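Local coordinates for protein geranyltranstransferase (Thermotoga neapolitana, PDB 4WK5) that probably acts as a magnesium-dependent prenyltransferase of the FPP/GGPP synthase family, building isoprenoid chains, at residues 69-74 with 201-206; 62-67 with 191-196. All coordinates share one frame; numbering follows the deposited sequence.

Both contacts join the same pair of helices, 59-70 and 175-201, of the helical polyprenyl synthetase fold. Contact 2 lies inside the chain, about 11 Å from its centre, where the two helices run side by side; contact 1 lies at the surface, about 20 Å out, at the C-terminal ends of both. They lie about 9 Å apart, centre to centre. Along the chain the segments alternate, in the order 62-67, 69-74, 191-196, 201-206, so each helix passes from the buried contact into the surface one. The two contacts touch where His-205 packs against Ser-195. One helix pair is thus fastened by apolar side chains within and by a lysine tail at its end.

Contact 1 of 2, residues 69-74 with 201-206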
ATOM      1  N   GLU A  69      16.585   8.259 -19.795  1.00 26.30           N
ATOM      2  CA  GLU A  69      17.124   9.167 -20.798  1.00 29.00           C
ATOM      3  C   GLU A  69      18.180   8.449 -21.636  1.00 32.04           C
ATOM      4  O   GLU A  69      18.275   8.665 -22.849  1.00 30.51           O
ATOM      5  CB  GLU A  69      17.717  10.420 -20.158  1.00 34.50           C
ATOM      6  CG  GLU A  69      18.060  11.499 -21.192  1.00 54.34           C
ATOM      7  CD  GLU A  69      18.665  12.743 -20.577  1.00 71.18           C
ATOM      8  OE1 GLU A  69      18.922  12.726 -19.357  1.00 77.65           O
ATOM      9  OE2 GLU A  69      18.886  13.733 -21.310  1.00 71.15           O
ATOM     10  N   ASP A  70      18.961   7.580 -20.997  1.00 27.64           N
ATOM     11  CA  ASP A  70      19.993   6.829 -21.710  1.00 30.27           C
ATOM     12  C   ASP A  70      19.413   5.916 -22.796  1.00 30.52           C
ATOM     13  O   ASP A  70      20.057   5.693 -23.818  1.00 33.81           O
ATOM     14  CB  ASP A  70      20.827   5.992 -20.737  1.00 27.01           C
ATOM     15  CG  ASP A  70      21.974   6.770 -20.122  1.00 32.63           C
ATOM     16  OD1 ASP A  70      22.418   7.783 -20.712  1.00 35.54           O
ATOM     17  OD2 ASP A  70      22.461   6.348 -19.054  1.00 27.50           O
ATOM     18  N   ILE A  71      18.204   5.393 -22.597  1.00 27.25           N
ATOM     19  CA  ILE A  71      17.660   4.452 -23.578  1.00 30.98           C
ATOM     20  C   ILE A  71      16.514   5.048 -24.398  1.00 34.41           C
ATOM     21  O   ILE A  71      15.839   4.336 -25.143  1.00 33.83           O
ATOM     22  CB  ILE A  71      17.189   3.137 -22.909  1.00 26.32           C
ATOM     23  CG1 ILE A  71      16.019   3.395 -21.949  1.00 26.53           C
ATOM     24  CG2 ILE A  71      18.353   2.456 -22.190  1.00 24.29           C
ATOM     25  CD1 ILE A  71      15.429   2.117 -21.392  1.00 27.59           C
ATOM     26  N   GLY A  72      16.307   6.353 -24.258  1.00 36.48           N
ATOM     27  CA  GLY A  72      15.344   7.075 -25.076  1.00 43.54           C
ATOM     28  C   GLY A  72      13.885   6.920 -24.696  1.00 42.99           C
ATOM     29  O   GLY A  72      13.012   6.874 -25.563  1.00 45.03           O
ATOM     30  N   VAL A  73      13.605   6.851 -23.400  1.00 33.13           N
ATOM     31  CA  VAL A  73      12.223   6.796 -22.951  1.00 38.51           C
ATOM     32  C   VAL A  73      11.649   8.206 -22.867  1.00 42.20           C
ATOM     33  O   VAL A  73      12.312   9.144 -22.414  1.00 36.97           O
ATOM     34  CB  VAL A  73      12.084   6.093 -21.582  1.00 37.94           C
ATOM     35  CG1 VAL A  73      10.700   6.306 -21.000  1.00 38.35           C
ATOM     36  CG2 VAL A  73      12.390   4.600 -21.719  1.00 39.11           C
ATOM     37  N   GLU A  74      10.417   8.331 -23.347  1.00 50.40           N
ATOM     38  CA  GLU A  74       9.615   9.540 -23.241  1.00 59.34           C
ATOM     39  C   GLU A  74       9.583  10.059 -21.808  1.00 58.50           C
ATOM     40  O   GLU A  74       9.296   9.301 -20.882  1.00 57.03           O
ATOM     41  CB  GLU A  74       8.183   9.275 -23.729  1.00 66.57           C
ATOM     42  CG  GLU A  74       7.591   7.895 -23.379  1.00 75.00           C
ATOM     43  CD  GLU A  74       8.191   6.719 -24.156  1.00 83.64           C
ATOM     44  OE1 GLU A  74       9.121   6.928 -24.969  1.00 86.82           O
ATOM     45  OE2 GLU A  74       7.731   5.576 -23.935  1.00 84.30           O
ATOM     46  N   LYS A 201      10.270   1.077 -22.519  1.00 34.56           N
ATOM     47  CA  LYS A 201      10.867   1.143 -23.857  1.00 42.48           C
ATOM     48  C   LYS A 201      10.653  -0.153 -24.639  1.00 50.02           C
ATOM     49  O   LYS A 201      10.857  -0.193 -25.855  1.00 47.54           O
ATOM     50  CB  LYS A 201      12.364   1.458 -23.753  1.00 38.87           C
ATOM     51  CG  LYS A 201      13.045   1.815 -25.074  1.00 44.88           C
ATOM     52  CD  LYS A 201      12.492   3.109 -25.653  1.00 44.93           C
ATOM     53  CE  LYS A 201      13.234   3.524 -26.913  1.00 49.97           C
ATOM     54  NZ  LYS A 201      12.659   4.775 -27.485  1.00 53.30           N
ATOM     55  N   GLY A 202      10.238  -1.208 -23.945  1.00 51.26           N
ATOM     56  CA  GLY A 202      10.023  -2.498 -24.578  1.00 52.79           C
ATOM     57  C   GLY A 202      11.287  -3.326 -24.736  1.00 59.20           C
ATOM     58  O   GLY A 202      11.323  -4.272 -25.525  1.00 62.93           O
ATOM     59  N   LEU A 203      12.327  -2.968 -23.991  1.00 54.14           N
ATOM     60  CA  LEU A 203      13.588  -3.705 -24.014  1.00 52.18           C
ATOM     61  C   LEU A 203      13.641  -4.748 -22.898  1.00 54.53           C
ATOM     62  O   LEU A 203      13.044  -4.563 -21.841  1.00 57.94           O
ATOM     63  CB  LEU A 203      14.770  -2.742 -23.885  1.00 48.82           C
ATOM     64  CG  LEU A 203      14.778  -1.539 -24.825  1.00 49.28           C
ATOM     65  CD1 LEU A 203      15.925  -0.598 -24.493  1.00 49.00           C
ATOM     66  CD2 LEU A 203      14.859  -1.998 -26.273  1.00 52.85           C
ATOM     67  N   ASP A 204      14.358  -5.843 -23.135  1.00 52.63           N
ATOM     68  CA  ASP A 204      14.501  -6.897 -22.132  1.00 54.92           C
ATOM     69  C   ASP A 204      15.219  -6.370 -20.888  1.00 44.69           C
ATOM     70  O   ASP A 204      16.266  -5.734 -21.004  1.00 49.72           O
ATOM     71  CB  ASP A 204      15.260  -8.090 -22.715  1.00 63.18           C
ATOM     72  CG  ASP A 204      15.257  -9.288 -21.792  1.00 72.46           C
ATOM     73  OD1 ASP A 204      14.230  -9.999 -21.748  1.00 76.47           O
ATOM     74  OD2 ASP A 204      16.278  -9.521 -21.114  1.00 75.21           O
ATOM     75  N   HIS A 205      14.661  -6.637 -19.707  1.00 45.59           N
ATOM     76  CA  HIS A 205      15.177  -6.042 -18.472  1.00 52.21           C
ATOM     77  C   HIS A 205      15.826  -7.056 -17.528  1.00 54.25           C
ATOM     78  O   HIS A 205      16.160  -6.726 -16.389  1.00 43.10           O
ATOM     79  CB  HIS A 205      14.053  -5.284 -17.740  1.00 49.06           C
ATOM     80  CG  HIS A 205      13.045  -6.169 -17.070  1.00 50.17           C
ATOM     81  ND1 HIS A 205      13.336  -6.927 -15.955  1.00 55.41           N
ATOM     82  CD2 HIS A 205      11.742  -6.407 -17.355  1.00 52.05           C
ATOM     83  CE1 HIS A 205      12.258  -7.596 -15.586  1.00 54.25           C
ATOM     84  NE2 HIS A 205      11.277  -7.298 -16.420  1.00 52.33           N
ATOM     85  N   THR A 206      16.015  -8.283 -18.007  1.00 53.13           N
ATOM     86  CA  THR A 206      16.588  -9.341 -17.181  1.00 56.15           C
ATOM     87  C   THR A 206      17.981  -8.969 -16.678  1.00 60.56           C
ATOM     88  O   THR A 206      18.287  -9.116 -15.493  1.00 58.63           O
ATOM     89  CB  THR A 206      16.677 -10.673 -17.950  1.00 55.02           C
ATOM     90  OG1 THR A 206      15.377 -11.044 -18.428  1.00 53.54           O
ATOM     91  CG2 THR A 206      17.216 -11.774 -17.047  1.00 57.65           C
TER
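Two Schellman motifs meet here at the C-terminal ends of helices 59-70 and 175-201, and Lys-201 reaches from one helix end to Gly-72 in the other. Gly-72 and Gly-202, both with positive phi, are the C-prime residues. The lysine ammonium donates to the carbonyl oxygen, NZ to Gly-72 O at 2.9 Å, arriving from above the carbonyl plane, 48° out of it. Its CG stands opposite the backbone N (chi1 -169°) and the chain bends once, at chi2 (65°), before running on extended past the turn. On the way CE passes 3.3 Å from Ile-71 O. The base of the lysine is held by hydrocarbon: Val-73 CG2 touches Lys-201 CB at 3.7 Å, and Ile-71 CD1 meets that same CB at 3.9 Å. Ile-71 CD1 also reaches Leu-203 CD1, at 4.2 Å, and both Ile-71 and Leu-203 rest on Phe-198 of helix 175-201. Just before the turn, Glu-69 forms salt bridges with Lys-24 and Arg-279. The Glu-74 carboxylate stays near but not in contact, its OE1 4.8 Å from Lys-201 NZ. The ammonium is bonded to the Gly-72 carbonyl just past a helix C-terminus, where the negative end of the helix dipole would probably help to hold its positive charge, while the later methylenes run past the carbonyl oxygens.

Contact 2 of 2, residues 62-67 with 191-196; sequences LLVLTV and AFCFSA
Leu-63, Val-64 and Val-67 of helix 59-70 pack against Cys-193 and Phe-194 of helix 175-201, and all five side chains are buried. The helices run in the same general direction, with short-segment axes 8.6 Å apart at closest approach and a signed crossing angle of -28°. No hydrogen bond passes between the two segments. The non-aromatic apolar contacts gather on Cys-193. Its CB lies 3.7 Å from Leu-63 CD2 and 3.8 Å from Val-64 CG2, and that valine methyl also touches the sulfur, SG, at 3.8 Å. Val-64 CG2 comes equally near Cys-193 CA, in keeping with the closeness of the two backbones, whose CA atoms are 5.0 Å apart at this pair. The aromatic contacts gather round the Phe-194 ring. Leu-63 places CD2 3.7 Å from CE2 of Phe-194, with its other methyl, CD1, near CZ; CG opposite the backbone N (chi1 -176°) carries both branches across to the ring. Val-67 CG2 meets the ring on CD1, at 3.9 Å, and on CE1, the two side chains crossing at about a right angle. Cutting Phe-194 back to an alanine is likely to leave both Leu-63 methyls and Val-67 CG2 without the ring and open a gap between the helices. Within helix 175-201, Ser-195 OG donates to Ala-191 O, which also accepts from Ser-195 N. Helix 278-289 adds Thr-280 against Leu-63 and Val-67, its OG1 hydrogen-bonded to Thr-66 OG1, and helix 75-96 adds Val-85 against Cys-193. Cohesion across this interface therefore comes from dispersion and the exclusion of water, with no partner in the model for the buried Cys-193 O.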
ATOM      1  N   LEU A  62      16.096   9.943  -9.508  1.00 18.36           N
ATOM      2  CA  LEU A  62      17.126  10.410 -10.435  1.00 22.81           C
ATOM      3  C   LEU A  62      17.656   9.262 -11.288  1.00 23.19           C
ATOM      4  O   LEU A  62      17.909   9.444 -12.472  1.00 21.61           O
ATOM      5  CB  LEU A  62      18.274  11.084  -9.685  1.00 20.70           C
ATOM      6  CG  LEU A  62      18.017  12.507  -9.183  1.00 22.29           C
ATOM      7  CD1 LEU A  62      19.099  12.915  -8.193  1.00 22.87           C
ATOM      8  CD2 LEU A  62      17.978  13.472 -10.362  1.00 27.37           C
ATOM      9  N   LEU A  63      17.812   8.083 -10.693  1.00 20.09           N
ATOM     10  CA  LEU A  63      18.255   6.911 -11.443  1.00 20.12           C
ATOM     11  C   LEU A  63      17.234   6.511 -12.513  1.00 20.71           C
ATOM     12  O   LEU A  63      17.610   6.204 -13.647  1.00 21.75           O
ATOM     13  CB  LEU A  63      18.526   5.746 -10.488  1.00 18.77           C
ATOM     14  CG  LEU A  63      19.076   4.433 -11.017  1.00 25.82           C
ATOM     15  CD1 LEU A  63      20.475   4.660 -11.617  1.00 23.55           C
ATOM     16  CD2 LEU A  63      19.126   3.436  -9.857  1.00 26.38           C
ATOM     17  N   VAL A  64      15.948   6.536 -12.171  1.00 21.16           N
ATOM     18  CA  VAL A  64      14.914   6.269 -13.168  1.00 20.32           C
ATOM     19  C   VAL A  64      15.041   7.244 -14.353  1.00 22.30           C
ATOM     20  O   VAL A  64      15.000   6.831 -15.518  1.00 22.40           O
ATOM     21  CB  VAL A  64      13.509   6.366 -12.561  1.00 18.98           C
ATOM     22  CG1 VAL A  64      12.448   6.250 -13.654  1.00 19.90           C
ATOM     23  CG2 VAL A  64      13.331   5.284 -11.484  1.00 19.49           C
ATOM     24  N   LEU A  65      15.221   8.530 -14.058  1.00 21.48           N
ATOM     25  CA  LEU A  65      15.343   9.516 -15.125  1.00 22.10           C
ATOM     26  C   LEU A  65      16.611   9.345 -15.953  1.00 25.94           C
ATOM     27  O   LEU A  65      16.579   9.530 -17.169  1.00 27.20           O
ATOM     28  CB  LEU A  65      15.289  10.940 -14.558  1.00 21.84           C
ATOM     29  CG  LEU A  65      13.950  11.348 -13.943  1.00 24.50           C
ATOM     30  CD1 LEU A  65      13.951  12.843 -13.630  1.00 32.89           C
ATOM     31  CD2 LEU A  65      12.805  11.000 -14.873  1.00 26.64           C
ATOM     32  N   THR A  66      17.729   9.005 -15.317  1.00 24.30           N
ATOM     33  CA  THR A  66      18.971   8.902 -16.081  1.00 22.60           C
ATOM     34  C   THR A  66      18.984   7.641 -16.941  1.00 21.88           C
ATOM     35  O   THR A  66      19.415   7.683 -18.091  1.00 27.07           O
ATOM     36  CB  THR A  66      20.225   8.934 -15.180  1.00 29.06           C
ATOM     37  OG1 THR A  66      20.340   7.700 -14.453  1.00 35.32           O
ATOM     38  CG2 THR A  66      20.153  10.141 -14.219  1.00 23.92           C
ATOM     39  N   VAL A  67      18.498   6.525 -16.395  1.00 23.21           N
ATOM     40  CA  VAL A  67      18.442   5.287 -17.167  1.00 23.35           C
ATOM     41  C   VAL A  67      17.476   5.469 -18.336  1.00 24.58           C
ATOM     42  O   VAL A  67      17.768   5.096 -19.481  1.00 25.31           O
ATOM     43  CB  VAL A  67      17.994   4.088 -16.307  1.00 22.09           C
ATOM     44  CG1 VAL A  67      17.730   2.872 -17.182  1.00 20.65           C
ATOM     45  CG2 VAL A  67      19.055   3.766 -15.245  1.00 23.31           C
ATOM     46  N   ALA A 191      16.495  -2.313  -8.211  1.00 18.52           N
ATOM     47  CA  ALA A 191      16.324  -3.143  -9.399  1.00 20.23           C
ATOM     48  C   ALA A 191      15.156  -2.615 -10.238  1.00 20.13           C
ATOM     49  O   ALA A 191      15.203  -2.611 -11.480  1.00 20.14           O
ATOM     50  CB  ALA A 191      16.092  -4.597  -9.004  1.00 22.43           C
ATOM     51  N   PHE A 192      14.103  -2.168  -9.554  1.00 18.04           N
ATOM     52  CA  PHE A 192      12.944  -1.629 -10.245  1.00 16.81           C
ATOM     53  C   PHE A 192      13.300  -0.321 -10.951  1.00 19.58           C
ATOM     54  O   PHE A 192      12.788  -0.052 -12.042  1.00 21.10           O
ATOM     55  CB  PHE A 192      11.772  -1.418  -9.275  1.00 17.21           C
ATOM     56  CG  PHE A 192      10.532  -0.891  -9.939  1.00 17.18           C
ATOM     57  CD1 PHE A 192       9.672  -1.749 -10.615  1.00 17.19           C
ATOM     58  CD2 PHE A 192      10.227   0.468  -9.898  1.00 17.87           C
ATOM     59  CE1 PHE A 192       8.520  -1.255 -11.234  1.00 20.10           C
ATOM     60  CE2 PHE A 192       9.083   0.961 -10.511  1.00 20.38           C
ATOM     61  CZ  PHE A 192       8.232   0.101 -11.176  1.00 20.40           C
ATOM     62  N   CYS A 193      14.185   0.476 -10.353  1.00 18.33           N
ATOM     63  CA  CYS A 193      14.617   1.727 -10.994  1.00 17.67           C
ATOM     64  C   CYS A 193      15.284   1.468 -12.338  1.00 20.80           C
ATOM     65  O   CYS A 193      15.164   2.283 -13.239  1.00 21.00           O
ATOM     66  CB  CYS A 193      15.574   2.520 -10.105  1.00 21.29           C
ATOM     67  SG  CYS A 193      14.800   3.186  -8.628  1.00 22.60           S
ATOM     68  N   PHE A 194      16.000   0.348 -12.461  1.00 22.24           N
ATOM     69  CA  PHE A 194      16.566  -0.082 -13.745  1.00 23.20           C
ATOM     70  C   PHE A 194      15.541  -0.771 -14.653  1.00 31.62           C
ATOM     71  O   PHE A 194      15.498  -0.514 -15.856  1.00 37.63           O
ATOM     72  CB  PHE A 194      17.747  -1.032 -13.500  1.00 25.64           C
ATOM     73  CG  PHE A 194      19.021  -0.338 -13.122  1.00 26.43           C
ATOM     74  CD1 PHE A 194      19.884   0.129 -14.104  1.00 38.58           C
ATOM     75  CD2 PHE A 194      19.382  -0.179 -11.796  1.00 24.23           C
ATOM     76  CE1 PHE A 194      21.064   0.762 -13.761  1.00 38.52           C
ATOM     77  CE2 PHE A 194      20.563   0.452 -11.446  1.00 40.13           C
ATOM     78  CZ  PHE A 194      21.406   0.920 -12.429  1.00 33.33           C
ATOM     79  N   SER A 195      14.728  -1.652 -14.074  1.00 25.00           N
ATOM     80  CA  SER A 195      13.746  -2.441 -14.828  1.00 29.54           C
ATOM     81  C   SER A 195      12.673  -1.593 -15.504  1.00 31.05           C
ATOM     82  O   SER A 195      12.325  -1.807 -16.671  1.00 30.04           O
ATOM     83  CB  SER A 195      13.049  -3.450 -13.900  1.00 33.28           C
ATOM     84  OG  SER A 195      13.957  -4.403 -13.394  1.00 45.19           O
ATOM     85  N   ALA A 196      12.138  -0.638 -14.755  1.00 24.89           N
ATOM     86  CA  ALA A 196      10.961   0.107 -15.196  1.00 23.41           C
ATOM     87  C   ALA A 196      11.184   0.869 -16.515  1.00 25.38           C
ATOM     88  O   ALA A 196      10.340   0.787 -17.406  1.00 26.55           O
ATOM     89  CB  ALA A 196      10.496   1.066 -14.090  1.00 24.58           C
TER